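Local coordinates for redy-like protein (Hahella chejuensis, PDB 2JDJ), which probably takes part in the biosynthesis of the red pigment prodigiosin, as a small two-subunit protein of the dimeric alpha-beta barrel class, at residues 25-30 with 77-82; 17-22 with 40-45; 8-11 with 15-18. All coordinates share one frame; numbering follows the deposited sequence.

Interaction 1 of 3, residues 25-30 with 77-82; sequences NVDYAT and AGLVQA. With IPA (isopropyl alcohol), chain F.
Leu-79 reaches from helix 74-86 to the C-terminal part of helix 16-30, where Asp-27 and Thr-30 receive its two methyls. Its CB points at the partner segment, and CG lies anti to the carbonyl carbon (chi1 -64°), which carries the fork across. CD1 comes to 3.7 Å from Asp-27 OD1, the two side chains crossing at about a right angle, and stands 3.9 Å from O2 of the isopropyl alcohol. CD2 meets Thr-30 tip to tip, 3.6 Å from OG1, and passes 4.1 Å from the carbonyl O of Val-26. The two helices belong to the layer packed on one face of the antiparallel sheet in this dimeric alpha-beta barrel protein; their segments run at 159°, nearly antiparallel, with axes 10.7 Å apart. Thr-30 OG1 is turned back to Val-26 O, one turn earlier, in a 2.6 Å hydrogen bond whose donor is tilted 28° from the carbonyl plane. An alanine here would probably leave Val-26 O without that bond and open a gap beside Leu-79 CD2. Asp-27 OD1 accepts a 2.6 Å hydrogen bond from O2 of the isopropyl alcohol, probably a molecule from the crystallisation liquor.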
loop_
_atom_site.group_PDB
_atom_site.type_symbol
_atom_site.label_atom_id
_atom_site.label_comp_id
_atom_site.label_asym_id
_atom_site.label_seq_id
_atom_site.Cartn_x
_atom_site.Cartn_y
_atom_site.Cartn_z
ATOM N N ASN A 25 1.985 -19.262 1.756
ATOM C CA ASN A 25 2.952 -20.342 1.964
ATOM C C ASN A 25 3.994 -20.474 0.871
ATOM O O ASN A 25 4.941 -21.256 0.999
ATOM C CB ASN A 25 2.202 -21.654 2.173
ATOM C CG ASN A 25 1.252 -21.583 3.340
ATOM O OD1 ASN A 25 1.660 -21.723 4.484
ATOM N ND2 ASN A 25 -0.027 -21.328 3.060
ATOM N N VAL A 26 3.824 -19.723 -0.216
ATOM C CA VAL A 26 4.781 -19.768 -1.308
ATOM C C VAL A 26 5.290 -18.357 -1.601
ATOM O O VAL A 26 6.506 -18.106 -1.604
ATOM C CB VAL A 26 4.199 -20.432 -2.567
ATOM C CG1 VAL A 26 5.274 -20.610 -3.623
ATOM C CG2 VAL A 26 3.602 -21.809 -2.231
ATOM N N ASP A 27 4.364 -17.434 -1.842
ATOM C CA ASP A 27 4.751 -16.072 -2.207
ATOM C C ASP A 27 5.500 -15.404 -1.049
ATOM O O ASP A 27 6.633 -14.964 -1.227
ATOM C CB ASP A 27 3.514 -15.274 -2.650
ATOM C CG ASP A 27 3.851 -14.057 -3.503
ATOM O OD1 ASP A 27 5.004 -13.878 -3.977
ATOM O OD2 ASP A 27 2.916 -13.268 -3.714
ATOM N N TYR A 28 4.895 -15.375 0.140
ATOM C CA TYR A 28 5.551 -14.793 1.319
ATOM C C TYR A 28 6.838 -15.547 1.629
ATOM O O TYR A 28 7.825 -14.946 2.005
ATOM C CB TYR A 28 4.688 -14.864 2.586
ATOM C CG TYR A 28 3.468 -13.968 2.664
ATOM C CD1 TYR A 28 3.273 -12.902 1.770
ATOM C CD2 TYR A 28 2.520 -14.176 3.658
ATOM C CE1 TYR A 28 2.143 -12.075 1.863
ATOM C CE2 TYR A 28 1.396 -13.365 3.759
ATOM C CZ TYR A 28 1.212 -12.315 2.854
ATOM O OH TYR A 28 0.100 -11.516 2.964
ATOM N N ALA A 29 6.802 -16.872 1.480
ATOM C CA ALA A 29 7.920 -17.721 1.876
ATOM C C ALA A 29 9.146 -17.519 0.985
ATOM O O ALA A 29 10.253 -17.900 1.368
ATOM C CB ALA A 29 7.489 -19.193 1.875
ATOM N N THR A 30 8.952 -16.919 -0.193
ATOM C CA THR A 30 10.034 -16.730 -1.171
ATOM C C THR A 30 10.712 -15.366 -1.026
ATOM O O THR A 30 11.793 -15.134 -1.576
ATOM C CB THR A 30 9.514 -16.910 -2.613
ATOM O OG1 THR A 30 8.836 -18.162 -2.724
ATOM C CG2 THR A 30 10.640 -16.881 -3.629
ATOM N N ALA A 77 10.751 -15.653 -11.506
ATOM C CA ALA A 77 10.061 -16.279 -12.634
ATOM C C ALA A 77 9.140 -17.395 -12.167
ATOM O O ALA A 77 8.084 -17.640 -12.766
ATOM C CB ALA A 77 11.069 -16.801 -13.670
ATOM N N GLY A 78 9.548 -18.074 -11.098
ATOM C CA GLY A 78 8.755 -19.152 -10.513
ATOM C C GLY A 78 7.490 -18.653 -9.828
ATOM O O GLY A 78 6.446 -19.307 -9.863
ATOM N N LEU A 79 7.590 -17.492 -9.191
ATOM C CA LEU A 79 6.424 -16.827 -8.624
ATOM C C LEU A 79 5.439 -16.383 -9.710
ATOM O O LEU A 79 4.259 -16.727 -9.654
ATOM C CB LEU A 79 6.860 -15.636 -7.764
ATOM C CG LEU A 79 7.691 -15.923 -6.509
ATOM C CD1 LEU A 79 8.061 -14.597 -5.846
ATOM C CD2 LEU A 79 6.938 -16.843 -5.531
ATOM N N VAL A 80 5.923 -15.625 -10.697
ATOM C CA VAL A 80 5.102 -15.209 -11.860
ATOM C C VAL A 80 4.362 -16.367 -12.554
ATOM O O VAL A 80 3.169 -16.252 -12.863
ATOM C CB VAL A 80 5.924 -14.409 -12.890
ATOM C CG1 VAL A 80 5.081 -14.093 -14.122
ATOM C CG2 VAL A 80 6.418 -13.121 -12.266
ATOM N N GLN A 81 5.048 -17.488 -12.774
ATOM C CA GLN A 81 4.437 -18.616 -13.495
ATOM C C GLN A 81 3.163 -19.100 -12.785
ATOM O O GLN A 81 2.111 -19.311 -13.415
ATOM C CB GLN A 81 5.462 -19.766 -13.665
ATOM C CG GLN A 81 5.035 -20.903 -14.625
ATOM C CD GLN A 81 6.219 -21.525 -15.418
ATOM O OE1 GLN A 81 6.121 -21.754 -16.635
ATOM N NE2 GLN A 81 7.334 -21.785 -14.730
ATOM N N ALA A 82 3.273 -19.270 -11.472
ATOM C CA ALA A 82 2.164 -19.736 -10.637
ATOM C C ALA A 82 1.074 -18.671 -10.565
ATOM O O ALA A 82 -0.104 -18.965 -10.766
ATOM C CB ALA A 82 2.668 -20.065 -9.236
HETATM C C1 IPA F . 7.510 -10.829 -3.659
HETATM C C2 IPA F . 6.822 -10.735 -5.012
HETATM C C3 IPA F . 6.380 -9.303 -5.266
HETATM O O2 IPA F . 5.697 -11.578 -5.012
#

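Interaction 2 of 3, residues 17-22 with 40-45; sequences DAFEFW and FDVHRA
Glu-20 and Arg-44 form a two-pronged salt bridge between helix 16-30 and strand 37-44. Arg-44 presents its guanidinium side-on: NE donates to Glu-20 OE2 at 2.9 Å and NH1 donates to Glu-20 OE1 at the same length, with N-H...O angles of 171° and 176°. Both oxygens are met on their syn side and lie close to the guanidinium plane, while the donors stand somewhat out of the carboxylate plane; the two planes are 29° apart, a modest twist that leaves both bonds nearly straight. The chain of Arg-44 bends at chi3 to bring this edge round, whereas Glu-20 runs extended beyond CG. Each group has a further mate: Glu-20 OE2 is hydrogen-bonded to the Tyr-55 hydroxyl, and Arg-44 NH2 forms a salt bridge with Glu-96 of the second subunit. The guanidinium is thus shared between two carboxylates, which would probably steady its charge.

Apolar packing is slighter. Phe-19 CE2 lies 4.4 Å from Val-42 CG1, which approaches the ring obliquely. Leu-98 of the second subunit packs on Glu-20, Val-42 and Arg-44, and so touches both segments.

Helix 16-30 lies over one face of the sheet, with Phe-19 also touching Phe-83 and Met-86 of helix 74-86. Strand 37-44 pairs with strand 55-61 in its own chain and, through Phe-40, His-43 and Arg-44, antiparallel with a strand of the second subunit, so the sheet continues across the dimer interface.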
loop_
_atom_site.group_PDB
_atom_site.type_symbol
_atom_site.label_atom_id
_atom_site.label_comp_id
_atom_site.label_asym_id
_atom_site.label_seq_id
_atom_site.Cartn_x
_atom_site.Cartn_y
_atom_site.Cartn_z
ATOM N N ASP A 17 -9.219 -19.793 -2.631
ATOM C CA ASP A 17 -8.523 -20.528 -1.596
ATOM C C ASP A 17 -7.141 -21.041 -2.032
ATOM O O ASP A 17 -6.191 -20.968 -1.256
ATOM C CB ASP A 17 -9.402 -21.623 -1.050
ATOM C CG ASP A 17 -9.435 -22.797 -1.940
ATOM O OD1 ASP A 17 -9.475 -22.567 -3.171
ATOM O OD2 ASP A 17 -9.357 -23.931 -1.403
ATOM N N ALA A 18 -7.020 -21.507 -3.274
ATOM C CA ALA A 18 -5.714 -21.830 -3.864
ATOM C C ALA A 18 -4.795 -20.615 -3.937
ATOM O O ALA A 18 -3.605 -20.710 -3.603
ATOM C CB ALA A 18 -5.897 -22.445 -5.241
ATOM N N PHE A 19 -5.337 -19.484 -4.389
ATOM C CA PHE A 19 -4.591 -18.223 -4.440
ATOM C C PHE A 19 -4.039 -17.850 -3.067
ATOM O O PHE A 19 -2.834 -17.644 -2.900
ATOM C CB PHE A 19 -5.456 -17.064 -4.996
ATOM C CG PHE A 19 -4.744 -15.746 -5.008
ATOM C CD1 PHE A 19 -3.782 -15.467 -5.987
ATOM C CD2 PHE A 19 -4.996 -14.794 -4.031
ATOM C CE1 PHE A 19 -3.111 -14.286 -5.995
ATOM C CE2 PHE A 19 -4.300 -13.574 -4.024
ATOM C CZ PHE A 19 -3.361 -13.322 -5.005
ATOM N N GLU A 20 -4.926 -17.766 -2.081
ATOM C CA GLU A 20 -4.511 -17.367 -0.723
ATOM C C GLU A 20 -3.537 -18.336 -0.061
ATOM O O GLU A 20 -2.689 -17.912 0.702
ATOM C CB GLU A 20 -5.731 -17.131 0.179
ATOM C CG GLU A 20 -6.592 -15.992 -0.352
ATOM C CD GLU A 20 -7.660 -15.499 0.605
ATOM O OE1 GLU A 20 -7.531 -15.713 1.824
ATOM O OE2 GLU A 20 -8.627 -14.859 0.112
ATOM N N PHE A 21 -3.659 -19.631 -0.343
ATOM C CA PHE A 21 -2.702 -20.577 0.220
ATOM C C PHE A 21 -1.316 -20.351 -0.414
ATOM O O PHE A 21 -0.290 -20.394 0.277
ATOM C CB PHE A 21 -3.159 -22.041 0.057
ATOM C CG PHE A 21 -2.193 -23.016 0.680
ATOM C CD1 PHE A 21 -2.331 -23.393 2.024
ATOM C CD2 PHE A 21 -1.100 -23.496 -0.050
ATOM C CE1 PHE A 21 -1.411 -24.263 2.623
ATOM C CE2 PHE A 21 -0.172 -24.347 0.547
ATOM C CZ PHE A 21 -0.332 -24.730 1.881
ATOM N N TRP A 22 -1.305 -20.127 -1.731
ATOM C CA TRP A 22 -0.095 -19.834 -2.489
ATOM C C TRP A 22 0.554 -18.557 -1.980
ATOM O O TRP A 22 1.761 -18.531 -1.706
ATOM C CB TRP A 22 -0.382 -19.750 -3.990
ATOM C CG TRP A 22 0.808 -19.284 -4.784
ATOM C CD1 TRP A 22 1.847 -20.050 -5.250
ATOM C CD2 TRP A 22 1.096 -17.933 -5.182
ATOM N NE1 TRP A 22 2.765 -19.255 -5.916
ATOM C CE2 TRP A 22 2.325 -17.954 -5.893
ATOM C CE3 TRP A 22 0.437 -16.706 -5.004
ATOM C CZ2 TRP A 22 2.909 -16.784 -6.424
ATOM C CZ3 TRP A 22 1.016 -15.549 -5.533
ATOM C CH2 TRP A 22 2.240 -15.599 -6.235
ATOM N N PHE A 40 6.466 -7.071 2.325
ATOM C CA PHE A 40 5.502 -7.517 1.336
ATOM C C PHE A 40 4.287 -8.054 2.048
ATOM O O PHE A 40 4.415 -8.809 3.011
ATOM C CB PHE A 40 6.100 -8.589 0.448
ATOM C CG PHE A 40 5.139 -9.157 -0.536
ATOM C CD1 PHE A 40 4.658 -8.380 -1.591
ATOM C CD2 PHE A 40 4.698 -10.470 -0.408
ATOM C CE1 PHE A 40 3.778 -8.904 -2.503
ATOM C CE2 PHE A 40 3.802 -11.013 -1.324
ATOM C CZ PHE A 40 3.343 -10.227 -2.372
ATOM N N ASP A 41 3.107 -7.643 1.591
ATOM C CA ASP A 41 1.853 -8.158 2.130
ATOM C C ASP A 41 0.714 -8.036 1.128
ATOM O O ASP A 41 0.723 -7.144 0.284
ATOM C CB ASP A 41 1.496 -7.538 3.482
ATOM C CG ASP A 41 1.858 -6.064 3.595
ATOM O OD1 ASP A 41 2.876 -5.740 4.267
ATOM O OD2 ASP A 41 1.102 -5.222 3.047
ATOM N N VAL A 42 -0.243 -8.959 1.227
ATOM C CA VAL A 42 -1.371 -9.038 0.304
ATOM C C VAL A 42 -2.662 -8.888 1.109
ATOM O O VAL A 42 -2.708 -9.302 2.273
ATOM C CB VAL A 42 -1.347 -10.365 -0.493
ATOM C CG1 VAL A 42 -2.550 -10.470 -1.410
ATOM C CG2 VAL A 42 -0.050 -10.452 -1.326
ATOM N N HIS A 43 -3.691 -8.291 0.490
ATOM C CA HIS A 43 -4.917 -7.920 1.182
ATOM C C HIS A 43 -6.119 -8.205 0.337
ATOM O O HIS A 43 -6.126 -7.851 -0.845
ATOM C CB HIS A 43 -4.881 -6.432 1.540
ATOM C CG HIS A 43 -3.578 -6.025 2.128
ATOM N ND1 HIS A 43 -3.321 -6.087 3.480
ATOM C CD2 HIS A 43 -2.420 -5.644 1.538
ATOM C CE1 HIS A 43 -2.069 -5.734 3.704
ATOM N NE2 HIS A 43 -1.504 -5.450 2.544
ATOM N N ARG A 44 -7.127 -8.836 0.955
ATOM C CA ARG A 44 -8.345 -9.263 0.267
ATOM C C ARG A 44 -9.316 -8.110 0.243
ATOM O O ARG A 44 -9.871 -7.763 1.274
ATOM C CB ARG A 44 -9.002 -10.424 1.022
ATOM C CG ARG A 44 -10.215 -11.069 0.302
ATOM C CD ARG A 44 -10.895 -12.127 1.216
ATOM N NE ARG A 44 -9.912 -12.987 1.881
ATOM C CZ ARG A 44 -9.544 -12.877 3.158
ATOM N NH1 ARG A 44 -8.640 -13.705 3.645
ATOM N NH2 ARG A 44 -10.060 -11.938 3.946
ATOM N N ALA A 45 -9.552 -7.560 -0.943
ATOM C CA ALA A 45 -10.413 -6.379 -1.147
ATOM C C ALA A 45 -11.884 -6.731 -1.455
ATOM O O ALA A 45 -12.803 -6.032 -1.027
ATOM C CB ALA A 45 -9.842 -5.530 -2.263
#

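Interaction 3 of 3, residues 8-11 with 15-18; sequences IRLF and QADA
The beta-to-alpha connection at the start of this ferredoxin-like fold brings Leu-10, at the end of strand 2-10, against Ala-16, the first residue of helix 16-30. A short loop reverses the chain between them, and their CA atoms, 7.5 Å apart, are the nearest pair across the two segments. The touching is done by one branch of the leucine: CD1 lies 3.7 Å from Ala-16 CA, 4.0 Å from Ala-16 CB and 4.0 Å from Ala-16 N. That methyl therefore rests on the backbone of the helix's first turn as much as on the alanine side chain. Its position follows from chi1 of -60°, which sets CG beside the backbone N, and from an extended chi2 of -171°.

Gln-15, at the N-cap position, contributes chiefly through its backbone, its carbonyl carbon lying 4.5 Å from Leu-10 CD1. The small side chain of Ala-16 is consistent with this close approach of helix start to strand end.

Around the pair, Tyr-55 of strand 55-61 touches both Leu-10 and Ala-16, Leu-10 also meets Ala-87, and Gln-15 packs on Met-86 of helix 74-86. No polar bond links the two segments; the 94 Å² that they bury rests on van der Waals contact, consistent with a join held by shape and apolar contact, not by directional bonds between the two segments.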
loop_
_atom_site.group_PDB
_atom_site.type_symbol
_atom_site.label_atom_id
_atom_site.label_comp_id
_atom_site.label_asym_id
_atom_site.label_seq_id
_atom_site.Cartn_x
_atom_site.Cartn_y
_atom_site.Cartn_z
ATOM N N ILE A 8 -4.993 -6.736 -8.034
ATOM C CA ILE A 8 -4.905 -8.101 -8.571
ATOM C C ILE A 8 -6.294 -8.665 -8.798
ATOM O O ILE A 8 -7.097 -8.702 -7.876
ATOM C CB ILE A 8 -4.136 -9.021 -7.587
ATOM C CG1 ILE A 8 -2.658 -8.581 -7.503
ATOM C CG2 ILE A 8 -4.294 -10.510 -8.003
ATOM C CD1 ILE A 8 -1.918 -9.118 -6.290
ATOM N N ARG A 9 -6.580 -9.126 -10.015
ATOM C CA ARG A 9 -7.869 -9.721 -10.304
ATOM C C ARG A 9 -7.708 -11.225 -10.537
ATOM O O ARG A 9 -6.909 -11.626 -11.371
ATOM C CB ARG A 9 -8.483 -9.071 -11.546
ATOM C CG ARG A 9 -9.974 -9.277 -11.706
ATOM C CD ARG A 9 -10.481 -8.750 -13.058
ATOM N NE ARG A 9 -9.863 -9.462 -14.169
ATOM C CZ ARG A 9 -10.356 -10.569 -14.741
ATOM N NH1 ARG A 9 -11.510 -11.103 -14.352
ATOM N NH2 ARG A 9 -9.694 -11.137 -15.735
ATOM N N LEU A 10 -8.474 -12.038 -9.811
ATOM C CA LEU A 10 -8.537 -13.476 -10.062
ATOM C C LEU A 10 -9.317 -13.715 -11.336
ATOM O O LEU A 10 -10.309 -13.043 -11.587
ATOM C CB LEU A 10 -9.231 -14.193 -8.908
ATOM C CG LEU A 10 -8.659 -14.104 -7.488
ATOM C CD1 LEU A 10 -9.395 -15.097 -6.537
ATOM C CD2 LEU A 10 -7.162 -14.361 -7.468
ATOM N N PHE A 11 -8.865 -14.651 -12.158
ATOM C CA PHE A 11 -9.637 -15.071 -13.315
ATOM C C PHE A 11 -10.931 -15.746 -12.848
ATOM O O PHE A 11 -11.965 -15.692 -13.508
ATOM C CB PHE A 11 -8.821 -16.032 -14.188
ATOM C CG PHE A 11 -7.555 -15.424 -14.743
ATOM C CD1 PHE A 11 -7.591 -14.228 -15.445
ATOM C CD2 PHE A 11 -6.337 -16.058 -14.574
ATOM C CE1 PHE A 11 -6.433 -13.681 -15.955
ATOM C CE2 PHE A 11 -5.172 -15.513 -15.084
ATOM C CZ PHE A 11 -5.223 -14.330 -15.771
ATOM N N GLN A 15 -11.332 -19.922 -7.249
ATOM C CA GLN A 15 -9.937 -20.263 -6.897
ATOM C C GLN A 15 -9.317 -19.490 -5.750
ATOM O O GLN A 15 -8.109 -19.613 -5.513
ATOM C CB GLN A 15 -9.024 -20.074 -8.101
ATOM C CG GLN A 15 -8.798 -21.347 -8.858
ATOM C CD GLN A 15 -7.861 -21.174 -10.021
ATOM O OE1 GLN A 15 -7.852 -20.130 -10.698
ATOM N NE2 GLN A 15 -7.062 -22.201 -10.270
ATOM N N ALA A 16 -10.110 -18.690 -5.044
ATOM C CA ALA A 16 -9.559 -17.827 -4.000
ATOM C C ALA A 16 -8.735 -18.626 -3.011
ATOM O O ALA A 16 -7.665 -18.186 -2.583
ATOM C CB ALA A 16 -10.662 -17.067 -3.270
ATOM N N ASP A 17 -9.219 -19.793 -2.631
ATOM C CA ASP A 17 -8.523 -20.528 -1.596
ATOM C C ASP A 17 -7.141 -21.041 -2.032
ATOM O O ASP A 17 -6.191 -20.968 -1.256
ATOM C CB ASP A 17 -9.402 -21.623 -1.050
ATOM C CG ASP A 17 -9.435 -22.797 -1.940
ATOM O OD1 ASP A 17 -9.475 -22.567 -3.171
ATOM O OD2 ASP A 17 -9.357 -23.931 -1.403
ATOM N N ALA A 18 -7.020 -21.507 -3.274
ATOM C CA ALA A 18 -5.714 -21.830 -3.864
ATOM C C ALA A 18 -4.795 -20.615 -3.937
ATOM O O ALA A 18 -3.605 -20.710 -3.603
ATOM C CB ALA A 18 -5.897 -22.445 -5.241
#

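In the fold
Helix 16-30 is common to all three contacts, and they follow one another along it: interaction 3 at its start, interaction 2 in its middle, interaction 1 near its end. Interactions 2 and 3 have centres 8 Å apart and meet through Phe-19, whose CG is 3.7 Å from Leu-10 CD2. Interactions 1 and 2, with centres 11 Å apart, join where Asp-27 OD2 packs 3.4 Å from Phe-40 CZ and where Tyr-28 OH probably bonds to Val-42 N at 3.1 Å. Interactions 1 and 3 do not touch, their nearest atoms being about 7 Å apart. The isopropyl alcohol at Asp-27 and a glycerol near Leu-79 are consistent with a pocket beside interaction 1.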